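Local atomic coordinates of polycyclic ketone monooxygenase (Myceliophthora thermophila, PDB entry 5MQ6), a protein that catalyses FAD- and NADPH-dependent Baeyer-Villiger oxidation, inserting one oxygen atom beside the carbonyl of ketones, notably bulky polycyclic ones, to give esters or lactones. Residues 420-426 / 596-601; 360-364 / 388-392; 303-309 / 428-434. One frame throughout, in Å; residues are numbered along the deposited sequence.

Overall arrangement
The three contacts illustrate how chemistry follows place in a fold. Interaction 2, between helix 378-406 and the turn leading into helix 363-366, is buried and mostly aliphatic. Interaction 1, partly buried, joins two loops by a disulfide and by polar groups gripping NADPH. Interaction 3, also partly buried, is a short parallel strand pair extended by side-chain bonds. Helix 378-406 also touches Pro-421 and Trp-423 of interaction 1 and Trp-306 and Leu-434 of interaction 3. Ala-364 packs on the indole of Trp-423, and Thr-422 probably bonds Asp-392. The hydroxyl of Tyr-420, hydrogen-bonded to Pro-302 O, lies against Ser-303 and Gly-304, linking interaction 1 to interaction 3, whose chain loop encloses interaction 2.

Interaction 1 of 3, residues 420-426 / 596-601; sequences YPTWCKR and CTPGYI. With NDP (NADPH dihydro-nicotinamide-adenine-dinucleotide phosphate), chain C.
Cys-424 and Cys-596 are joined by a disulfide, SG to SG 2.1 Å with a torsion of -80° about the S-S bond; Trp-423 flanks it, while Lys-425, Arg-426 and Tyr-600 face NADPH. The indole of Trp-423 approaches obliquely, its NE1 3.6 Å from Cys-596 SG, a sulfur-aromatic contact; that N-H is spent on Ser-592 O. Tyr-420 and Thr-597 meet at a slant, Thr-597 OG1 lying 3.6 Å from Tyr-420 CB and finding no hydrogen-bond partner in the model. On the cofactor side the chain of Lys-425 bends at chi2 (-71°), which brings NZ to a lone pair of Pro-598 O at 2.9 Å and to NADPH O3X, on the 2'-phosphate, at 2.8 Å. A water shared with Tyr-600 N is its third partner. The phosphate bond is consistent with a part in recognising the group that sets NADPH apart from NADH. Tyr-600 OH bonds the ribose O3D at 2.6 Å in the plane of its ring, although this residue is poorly ordered. Arg-426 continues toward Asp-133 beside FAD. Around the two loops, Pro-421 rests on helix 378-406, Trp-423 on helix 363-366 and Thr-597 on helix 22-31.

Interaction 2 of 3, residues 360-364 / 388-392; sequences PAFSA and LYKLD
The peptide group joining Pro-360 to Ala-361 carries Leu-391 CD2 over one of its faces, with Pro-360 O 3.7 Å from that methyl. Within the plane of the same carbonyl, Ser-363 OG donates to Pro-360 O at 2.7 Å. A second flat group, the carboxylate of Asp-392, has the methyl of Ala-361 well to one side of its plane, where Ala-361 CB comes within 3.3 Å of Asp-392 OD1. One water ties the two groups together, accepting from Ala-361 N and donating to Asp-392 OD1; the same oxygen is also bonded to the hydroxyl of Thr-422.

The pairing is that of a 3-10 turn and the helix that follows it, packed on a long helix. Residues 360-362 form the turn, which runs into helix 363-366 and lies against helix 378-406, which presents Leu-388 and, a turn later, Leu-391 and Asp-392. The small side chain of Ala-361 lets the backbones come close, its CA 4.9 Å from Asp-392 CA. With CG of Leu-391 anti to the backbone N (chi1 -171°) the branch point is set against the turn; CD2 goes to the peptide, while CD1 slants across the proline ring, 3.9 Å from Pro-360 CG. Further along, Leu-388 reaches over residues 363 and 364, its CD1 3.8 Å from Ala-364 CB and its CD2 beside Ser-363 OG. The serine hydroxyl is turned back over its own backbone (chi1 63°), which points it at Pro-360 O, within the turn, with Leu-388 CD2 and Leu-391 CD2 at its side. Trp-589 NE1 bonds the carbonyl oxygen of Ser-363, and Ser-592 OG that of Ala-364.

Interaction 3 of 3, residues 303-309 / 428-434; sequences SGVWWRG and TFSDEYL
Arg-308 crosses Phe-429 at a slant and begins beside Asp-431, its CB 3.5 Å from Asp-431 OD2. Two successive bends (chi2 76°, chi3 -65°) fold the chain back, bringing CD and then NE over Phe-429 CB. Arg-308 CZ sits 3.5 Å from that same CB, and NH2 passes over the face of the Phe-429 ring toward its rim, guanidinium and ring planes only 12° apart. NH1 is held by Asp-133 O, and the ring of Tyr-154 adds a cation-pi contact.

The backbones pair as parallel strands, Trp-306 N donating to Thr-428 O at 3.0 Å and Ser-430 N to Trp-306 O at 2.9 Å. Beyond them the Asp-431 carboxylate takes two backbone amides: Gly-309 N on the syn side of OD2 at 2.7 Å, and Arg-308 N, which meets OD1 from above the carboxylate plane at 3.0 Å. An alanine in place of Asp-431 is likely to leave these two N-H groups without their acceptor and the 308-309 turn less firmly fixed. On the sheet face of Val-305 and Thr-428, Val-305 packs on Tyr-433 and Leu-434. A carboxylate thus takes over where strand pairing ends, while the guanidinium serves as a flat surface whose charge is probably steadied by Asp-133 O and Tyr-154.

Interaction 1 of 3, residues 420-426 / 596-601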
loop_
_atom_site.group_PDB
_atom_site.type_symbol
_atom_site.label_atom_id
_atom_site.label_comp_id
_atom_site.label_asym_id
_atom_site.label_seq_id
_atom_site.Cartn_x
_atom_site.Cartn_y
_atom_site.Cartn_z
ATOM N N TYR A 420 -2.779 18.630 11.079
ATOM C CA TYR A 420 -3.679 18.293 9.999
ATOM C C TYR A 420 -4.654 17.252 10.521
ATOM O O TYR A 420 -4.310 16.539 11.442
ATOM C CB TYR A 420 -2.939 17.693 8.790
ATOM C CG TYR A 420 -1.905 16.668 9.096
ATOM C CD1 TYR A 420 -2.237 15.335 9.391
ATOM C CD2 TYR A 420 -0.570 17.003 9.087
ATOM C CE1 TYR A 420 -1.248 14.381 9.659
ATOM C CE2 TYR A 420 0.415 16.075 9.330
ATOM C CZ TYR A 420 0.061 14.791 9.623
ATOM O OH TYR A 420 1.035 13.966 9.932
ATOM N N PRO A 421 -5.832 17.114 9.888
ATOM C CA PRO A 421 -6.748 16.048 10.301
ATOM C C PRO A 421 -6.123 14.637 10.190
ATOM O O PRO A 421 -5.316 14.382 9.305
ATOM C CB PRO A 421 -7.879 16.165 9.309
ATOM C CG PRO A 421 -7.788 17.532 8.739
ATOM C CD PRO A 421 -6.355 17.920 8.787
ATOM N N THR A 422 -6.490 13.763 11.104
ATOM C CA THR A 422 -5.994 12.407 11.173
ATOM C C THR A 422 -6.082 11.704 9.792
ATOM O O THR A 422 -5.193 10.966 9.416
ATOM C CB THR A 422 -6.802 11.564 12.203
ATOM O OG1 THR A 422 -6.873 12.226 13.506
ATOM C CG2 THR A 422 -6.161 10.211 12.388
ATOM N N TRP A 423 -7.184 11.912 9.074
ATOM C CA TRP A 423 -7.338 11.290 7.782
ATOM C C TRP A 423 -6.363 11.710 6.619
ATOM O O TRP A 423 -6.394 11.051 5.603
ATOM C CB TRP A 423 -8.785 11.407 7.345
ATOM C CG TRP A 423 -9.232 12.796 6.959
ATOM C CD1 TRP A 423 -8.960 13.446 5.795
ATOM C CD2 TRP A 423 -10.021 13.700 7.749
ATOM N NE1 TRP A 423 -9.566 14.660 5.791
ATOM C CE2 TRP A 423 -10.225 14.851 6.970
ATOM C CE3 TRP A 423 -10.626 13.613 9.013
ATOM C CZ2 TRP A 423 -10.971 15.947 7.413
ATOM C CZ3 TRP A 423 -11.376 14.717 9.480
ATOM C CH2 TRP A 423 -11.558 15.865 8.658
ATOM N N CYS A 424 -5.545 12.762 6.750
ATOM C CA CYS A 424 -4.718 13.261 5.650
ATOM C C CYS A 424 -3.416 12.496 5.396
ATOM O O CYS A 424 -2.807 12.680 4.357
ATOM C CB CYS A 424 -4.336 14.734 5.881
ATOM S SG CYS A 424 -5.714 15.881 5.800
ATOM N N LYS A 425 -2.971 11.690 6.356
ATOM C CA LYS A 425 -1.804 10.856 6.242
ATOM C C LYS A 425 -2.079 9.579 6.947
ATOM O O LYS A 425 -2.963 9.506 7.821
ATOM C CB LYS A 425 -0.581 11.440 6.969
ATOM C CG LYS A 425 -0.179 12.835 6.593
ATOM C CD LYS A 425 0.432 12.956 5.195
ATOM C CE LYS A 425 1.448 14.108 5.080
ATOM N NZ LYS A 425 2.292 13.949 3.857
ATOM N N ARG A 426 -1.245 8.593 6.669
ATOM C CA ARG A 426 -1.384 7.326 7.397
ATOM C C ARG A 426 -1.012 7.552 8.887
ATOM O O ARG A 426 -0.023 8.199 9.213
ATOM C CB ARG A 426 -0.649 6.112 6.798
ATOM C CG ARG A 426 -1.384 4.823 7.247
ATOM C CD ARG A 426 -0.880 3.588 6.595
ATOM N NE ARG A 426 -1.113 2.323 7.288
ATOM C CZ ARG A 426 -2.089 1.444 6.973
ATOM N NH1 ARG A 426 -3.038 1.710 6.068
ATOM N NH2 ARG A 426 -2.170 0.280 7.583
ATOM N N CYS A 596 -6.646 18.735 3.039
ATOM C CA CYS A 596 -5.421 18.041 3.411
ATOM C C CYS A 596 -4.092 18.707 3.008
ATOM O O CYS A 596 -3.939 19.120 1.864
ATOM C CB CYS A 596 -5.463 16.578 2.895
ATOM S SG CYS A 596 -6.619 15.617 3.921
ATOM N N THR A 597 -3.141 18.783 3.969
ATOM C CA THR A 597 -1.718 18.901 3.655
ATOM C C THR A 597 -1.422 17.874 2.585
ATOM O O THR A 597 -1.922 16.718 2.692
ATOM C CB THR A 597 -0.717 18.383 4.715
ATOM O OG1 THR A 597 -1.357 17.478 5.616
ATOM C CG2 THR A 597 -0.031 19.453 5.350
ATOM N N PRO A 598 -0.525 18.248 1.634
ATOM C CA PRO A 598 -0.115 17.319 0.567
ATOM C C PRO A 598 0.471 16.032 1.145
ATOM O O PRO A 598 0.990 15.996 2.275
ATOM C CB PRO A 598 0.906 18.116 -0.272
ATOM C CG PRO A 598 1.219 19.371 0.493
ATOM C CD PRO A 598 0.268 19.510 1.646
ATOM N N GLY A 599 0.328 14.965 0.373
ATOM C CA GLY A 599 0.786 13.637 0.769
ATOM C C GLY A 599 0.326 12.701 -0.322
ATOM O O GLY A 599 -0.372 13.147 -1.261
ATOM N N TYR A 600 0.667 11.416 -0.225
ATOM C CA TYR A 600 0.227 10.505 -1.288
ATOM C C TYR A 600 -1.344 10.444 -1.488
ATOM O O TYR A 600 -1.806 10.213 -2.642
ATOM C CB TYR A 600 0.943 9.128 -1.221
ATOM C CG TYR A 600 0.755 8.277 0.007
ATOM C CD1 TYR A 600 -0.482 7.674 0.271
ATOM C CD2 TYR A 600 1.823 8.004 0.871
ATOM C CE1 TYR A 600 -0.672 6.863 1.381
ATOM C CE2 TYR A 600 1.645 7.187 1.982
ATOM C CZ TYR A 600 0.388 6.624 2.225
ATOM O OH TYR A 600 0.179 5.799 3.268
ATOM N N ILE A 601 -2.134 10.739 -0.425
ATOM C CA ILE A 601 -3.643 10.702 -0.512
ATOM C C ILE A 601 -4.301 11.935 -1.267
ATOM O O ILE A 601 -5.457 11.875 -1.703
ATOM C CB ILE A 601 -4.395 10.227 0.827
ATOM C CG1 ILE A 601 -5.433 11.234 1.363
ATOM C CG2 ILE A 601 -3.453 9.699 1.935
ATOM C CD1 ILE A 601 -4.887 12.552 1.829
HETATM P PA NDP C . 6.077 8.074 3.180
HETATM O O1A NDP C . 5.808 8.482 1.690
HETATM O O2A NDP C . 4.971 7.837 4.177
HETATM O O5B NDP C . 7.160 9.116 3.748
HETATM C C5B NDP C . 8.156 9.715 2.944
HETATM C C4B NDP C . 8.718 10.807 3.832
HETATM O O4B NDP C . 9.749 11.540 3.119
HETATM C C3B NDP C . 7.630 11.798 4.258
HETATM O O3B NDP C . 7.721 12.012 5.679
HETATM C C2B NDP C . 7.984 12.991 3.397
HETATM O O2B NDP C . 7.509 14.267 3.915
HETATM C C1B NDP C . 9.491 12.898 3.311
HETATM N N9A NDP C . 10.000 13.709 2.204
HETATM C C8A NDP C . 9.622 13.687 0.885
HETATM N N7A NDP C . 10.295 14.612 0.174
HETATM C C5A NDP C . 11.098 15.215 1.088
HETATM C C6A NDP C . 12.056 16.310 1.025
HETATM N N6A NDP C . 12.257 16.891 -0.151
HETATM N N1A NDP C . 12.687 16.660 2.166
HETATM C C2A NDP C . 12.466 16.060 3.379
HETATM N N3A NDP C . 11.589 15.056 3.543
HETATM C C4A NDP C . 10.905 14.630 2.424
HETATM O O3 NDP C . 6.924 6.723 3.224
HETATM P PN NDP C . 7.118 5.594 4.403
HETATM O O1N NDP C . 8.124 4.566 3.794
HETATM O O2N NDP C . 7.507 6.225 5.721
HETATM O O5D NDP C . 5.660 4.914 4.581
HETATM C C5D NDP C . 4.979 4.423 3.376
HETATM C C4D NDP C . 3.814 3.517 3.729
HETATM O O4D NDP C . 4.287 2.263 4.270
HETATM C C3D NDP C . 3.048 4.093 4.923
HETATM O O3D NDP C . 2.300 5.346 4.691
HETATM C C2D NDP C . 2.331 2.841 5.472
HETATM O O2D NDP C . 1.172 2.489 4.648
HETATM C C1D NDP C . 3.480 1.833 5.436
HETATM P P2B NDP C . 6.050 14.809 3.459
HETATM O O1X NDP C . 6.014 14.594 1.939
HETATM O O2X NDP C . 5.993 16.297 3.731
HETATM O O3X NDP C . 5.014 14.084 4.330
HETATM O O HOH W 1 2.419 11.319 2.093
#

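Interaction 2 of 3, residues 360-364 / 388-392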
loop_
_atom_site.group_PDB
_atom_site.type_symbol
_atom_site.label_atom_id
_atom_site.label_comp_id
_atom_site.label_asym_id
_atom_site.label_seq_id
_atom_site.Cartn_x
_atom_site.Cartn_y
_atom_site.Cartn_z
ATOM N N PRO A 360 -12.124 7.658 14.859
ATOM C CA PRO A 360 -13.333 7.518 14.054
ATOM C C PRO A 360 -13.436 8.516 12.892
ATOM O O PRO A 360 -14.116 8.238 11.931
ATOM C CB PRO A 360 -14.458 7.744 15.103
ATOM C CG PRO A 360 -13.820 8.745 16.057
ATOM C CD PRO A 360 -12.420 8.184 16.208
ATOM N N ALA A 361 -12.668 9.604 12.924
ATOM C CA ALA A 361 -12.592 10.497 11.757
ATOM C C ALA A 361 -11.747 9.947 10.650
ATOM O O ALA A 361 -11.721 10.547 9.543
ATOM C CB ALA A 361 -12.057 11.889 12.118
ATOM N N PHE A 362 -11.040 8.828 10.896
ATOM C CA PHE A 362 -10.440 8.144 9.692
ATOM C C PHE A 362 -11.456 7.790 8.589
ATOM O O PHE A 362 -11.115 7.689 7.385
ATOM C CB PHE A 362 -9.585 6.939 10.073
ATOM C CG PHE A 362 -8.510 6.600 9.075
ATOM C CD1 PHE A 362 -7.388 7.422 8.929
ATOM C CD2 PHE A 362 -8.591 5.418 8.308
ATOM C CE1 PHE A 362 -6.376 7.101 7.991
ATOM C CE2 PHE A 362 -7.622 5.116 7.375
ATOM C CZ PHE A 362 -6.495 5.944 7.232
ATOM N N SER A 363 -12.690 7.642 8.981
ATOM C CA SER A 363 -13.806 7.393 8.058
ATOM C C SER A 363 -13.940 8.498 6.980
ATOM O O SER A 363 -14.527 8.282 5.896
ATOM C CB SER A 363 -15.089 7.367 8.914
ATOM O OG SER A 363 -15.272 8.655 9.530
ATOM N N ALA A 364 -13.370 9.669 7.252
ATOM C CA ALA A 364 -13.319 10.738 6.264
ATOM C C ALA A 364 -12.756 10.218 4.965
ATOM O O ALA A 364 -13.115 10.654 3.928
ATOM C CB ALA A 364 -12.437 11.923 6.764
ATOM N N LEU A 388 -17.019 16.026 10.251
ATOM C CA LEU A 388 -15.770 15.261 10.299
ATOM C C LEU A 388 -14.694 15.991 11.085
ATOM O O LEU A 388 -14.017 15.374 11.884
ATOM C CB LEU A 388 -15.244 14.958 8.911
ATOM C CG LEU A 388 -16.103 13.977 8.128
ATOM C CD1 LEU A 388 -15.582 13.985 6.731
ATOM C CD2 LEU A 388 -16.006 12.574 8.710
ATOM N N TYR A 389 -14.532 17.290 10.858
ATOM C CA TYR A 389 -13.590 18.093 11.663
ATOM C C TYR A 389 -13.885 18.029 13.197
ATOM O O TYR A 389 -12.951 17.883 14.037
ATOM C CB TYR A 389 -13.530 19.540 11.133
ATOM C CG TYR A 389 -12.551 19.670 10.000
ATOM C CD1 TYR A 389 -12.909 19.385 8.700
ATOM C CD2 TYR A 389 -11.262 20.064 10.224
ATOM C CE1 TYR A 389 -11.989 19.471 7.651
ATOM C CE2 TYR A 389 -10.343 20.136 9.196
ATOM C CZ TYR A 389 -10.724 19.848 7.909
ATOM O OH TYR A 389 -9.802 19.921 6.881
ATOM N N LYS A 390 -15.162 18.106 13.550
ATOM C CA LYS A 390 -15.581 17.973 14.946
ATOM C C LYS A 390 -15.352 16.583 15.438
ATOM O O LYS A 390 -14.906 16.424 16.543
ATOM C CB LYS A 390 -17.055 18.295 15.176
ATOM C CG LYS A 390 -17.465 19.763 15.040
ATOM C CD LYS A 390 -18.779 20.046 15.824
ATOM C CE LYS A 390 -19.971 20.520 14.976
ATOM N NZ LYS A 390 -20.182 21.995 15.054
ATOM N N LEU A 391 -15.652 15.567 14.637
ATOM C CA LEU A 391 -15.330 14.216 15.039
ATOM C C LEU A 391 -13.842 13.953 15.344
ATOM O O LEU A 391 -13.472 13.255 16.314
ATOM C CB LEU A 391 -15.810 13.259 13.951
ATOM C CG LEU A 391 -15.763 11.772 14.238
ATOM C CD1 LEU A 391 -16.597 11.416 15.486
ATOM C CD2 LEU A 391 -16.229 11.058 12.939
ATOM N N ASP A 392 -12.975 14.531 14.534
ATOM C CA ASP A 392 -11.544 14.331 14.688
ATOM C C ASP A 392 -10.868 15.084 15.828
ATOM O O ASP A 392 -9.749 14.700 16.294
ATOM C CB ASP A 392 -10.842 14.719 13.416
ATOM C CG ASP A 392 -9.475 14.126 13.340
ATOM O OD1 ASP A 392 -9.318 12.941 13.670
ATOM O OD2 ASP A 392 -8.534 14.869 12.974
HETATM O O HOH W 2 -10.620 10.681 14.951
#

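Interaction 3 of 3, residues 303-309 / 428-434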
loop_
_atom_site.group_PDB
_atom_site.type_symbol
_atom_site.label_atom_id
_atom_site.label_comp_id
_atom_site.label_asym_id
_atom_site.label_seq_id
_atom_site.Cartn_x
_atom_site.Cartn_y
_atom_site.Cartn_z
ATOM N N SER A 303 4.867 13.293 11.361
ATOM C CA SER A 303 3.751 12.333 11.595
ATOM C C SER A 303 3.045 12.587 12.932
ATOM O O SER A 303 3.661 13.046 13.936
ATOM C CB SER A 303 4.260 10.878 11.608
ATOM O OG SER A 303 4.494 10.409 10.266
ATOM N N GLY A 304 1.752 12.304 12.943
ATOM C CA GLY A 304 1.056 12.137 14.175
ATOM C C GLY A 304 1.288 10.737 14.706
ATOM O O GLY A 304 0.814 9.762 14.175
ATOM N N VAL A 305 2.023 10.678 15.779
ATOM C CA VAL A 305 2.520 9.492 16.354
ATOM C C VAL A 305 1.710 9.103 17.588
ATOM O O VAL A 305 1.779 9.745 18.643
ATOM C CB VAL A 305 4.005 9.667 16.692
ATOM C CG1 VAL A 305 4.559 8.353 17.279
ATOM C CG2 VAL A 305 4.748 10.048 15.449
ATOM N N TRP A 306 0.945 8.049 17.444
ATOM C CA TRP A 306 0.081 7.573 18.545
ATOM C C TRP A 306 0.758 6.389 19.222
ATOM O O TRP A 306 1.864 6.036 18.850
ATOM C CB TRP A 306 -1.326 7.282 17.985
ATOM C CG TRP A 306 -2.466 7.225 18.957
ATOM C CD1 TRP A 306 -3.421 6.272 18.981
ATOM C CD2 TRP A 306 -2.763 8.134 20.063
ATOM N NE1 TRP A 306 -4.327 6.525 19.982
ATOM C CE2 TRP A 306 -3.974 7.667 20.655
ATOM C CE3 TRP A 306 -2.157 9.308 20.578
ATOM C CZ2 TRP A 306 -4.581 8.302 21.747
ATOM C CZ3 TRP A 306 -2.732 9.905 21.725
ATOM C CH2 TRP A 306 -3.949 9.415 22.283
ATOM N N TRP A 307 0.131 5.797 20.225
ATOM C CA TRP A 307 0.745 4.786 21.005
ATOM C C TRP A 307 0.613 3.433 20.291
ATOM O O TRP A 307 -0.312 3.221 19.514
ATOM C CB TRP A 307 0.120 4.708 22.380
ATOM C CG TRP A 307 -1.386 4.348 22.381
ATOM C CD1 TRP A 307 -2.407 5.211 22.282
ATOM C CD2 TRP A 307 -1.963 3.060 22.526
ATOM N NE1 TRP A 307 -3.606 4.551 22.338
ATOM C CE2 TRP A 307 -3.375 3.227 22.500
ATOM C CE3 TRP A 307 -1.439 1.771 22.697
ATOM C CZ2 TRP A 307 -4.252 2.168 22.605
ATOM C CZ3 TRP A 307 -2.300 0.725 22.830
ATOM C CH2 TRP A 307 -3.689 0.909 22.776
ATOM N N ARG A 308 1.590 2.550 20.547
ATOM C CA ARG A 308 1.600 1.198 19.959
ATOM C C ARG A 308 1.103 0.088 20.864
ATOM O O ARG A 308 0.237 -0.732 20.457
ATOM C CB ARG A 308 2.995 0.866 19.468
ATOM C CG ARG A 308 3.220 -0.533 18.873
ATOM C CD ARG A 308 2.645 -0.596 17.489
ATOM N NE ARG A 308 1.163 -0.449 17.497
ATOM C CZ ARG A 308 0.411 -0.400 16.370
ATOM N NH1 ARG A 308 0.957 -0.517 15.139
ATOM N NH2 ARG A 308 -0.908 -0.279 16.467
ATOM N N GLY A 309 1.672 -0.039 22.069
ATOM C CA GLY A 309 1.277 -1.139 22.891
ATOM C C GLY A 309 1.552 -2.565 22.417
ATOM O O GLY A 309 0.686 -3.466 22.466
ATOM N N THR A 428 0.527 6.608 12.469
ATOM C CA THR A 428 1.758 5.847 12.831
ATOM C C THR A 428 1.679 5.638 14.271
ATOM O O THR A 428 0.988 6.391 14.982
ATOM C CB THR A 428 3.036 6.620 12.509
ATOM O OG1 THR A 428 3.099 7.811 13.330
ATOM C CG2 THR A 428 2.995 7.021 11.062
ATOM N N PHE A 429 2.291 4.549 14.731
ATOM C CA PHE A 429 2.124 4.131 16.113
ATOM C C PHE A 429 3.501 3.758 16.610
ATOM O O PHE A 429 4.193 3.010 15.944
ATOM C CB PHE A 429 1.188 2.959 16.214
ATOM C CG PHE A 429 -0.159 3.178 15.551
ATOM C CD1 PHE A 429 -0.314 2.952 14.149
ATOM C CD2 PHE A 429 -1.269 3.568 16.286
ATOM C CE1 PHE A 429 -1.505 3.170 13.508
ATOM C CE2 PHE A 429 -2.499 3.794 15.609
ATOM C CZ PHE A 429 -2.596 3.584 14.223
ATOM N N SER A 430 3.926 4.316 17.752
ATOM C CA SER A 430 5.202 4.023 18.312
ATOM C C SER A 430 5.267 4.463 19.776
ATOM O O SER A 430 4.827 5.610 20.145
ATOM C CB SER A 430 6.297 4.762 17.550
ATOM O OG SER A 430 7.550 4.389 18.140
ATOM N N ASP A 431 5.839 3.561 20.589
ATOM C CA ASP A 431 6.197 3.843 21.972
ATOM C C ASP A 431 7.679 4.177 22.206
ATOM O O ASP A 431 8.072 4.330 23.332
ATOM C CB ASP A 431 5.762 2.659 22.845
ATOM C CG ASP A 431 4.295 2.403 22.766
ATOM O OD1 ASP A 431 3.530 3.402 22.605
ATOM O OD2 ASP A 431 3.862 1.214 22.888
ATOM N N GLU A 432 8.467 4.360 21.154
ATOM C CA GLU A 432 9.878 4.719 21.206
ATOM C C GLU A 432 10.284 5.926 20.344
ATOM O O GLU A 432 11.266 6.516 20.625
ATOM C CB GLU A 432 10.773 3.572 20.750
ATOM C CG GLU A 432 10.448 2.182 21.269
ATOM C CD GLU A 432 11.355 1.066 20.668
ATOM O OE1 GLU A 432 11.933 1.206 19.537
ATOM O OE2 GLU A 432 11.480 0.019 21.328
ATOM N N TYR A 433 9.581 6.275 19.265
ATOM C CA TYR A 433 10.085 7.281 18.376
ATOM C C TYR A 433 10.204 8.676 18.978
ATOM O O TYR A 433 11.197 9.374 18.804
ATOM C CB TYR A 433 9.151 7.360 17.172
ATOM C CG TYR A 433 9.407 8.439 16.165
ATOM C CD1 TYR A 433 10.454 8.342 15.257
ATOM C CD2 TYR A 433 8.578 9.593 16.108
ATOM C CE1 TYR A 433 10.659 9.344 14.315
ATOM C CE2 TYR A 433 8.728 10.585 15.145
ATOM C CZ TYR A 433 9.794 10.481 14.254
ATOM O OH TYR A 433 9.931 11.454 13.318
ATOM N N LEU A 434 9.164 9.120 19.640
ATOM C CA LEU A 434 9.154 10.489 20.203
ATOM C C LEU A 434 10.260 10.623 21.277
ATOM O O LEU A 434 11.080 11.590 21.238
ATOM C CB LEU A 434 7.754 10.830 20.725
ATOM C CG LEU A 434 6.693 10.984 19.637
ATOM C CD1 LEU A 434 5.304 11.101 20.256
ATOM C CD2 LEU A 434 6.984 12.145 18.723
#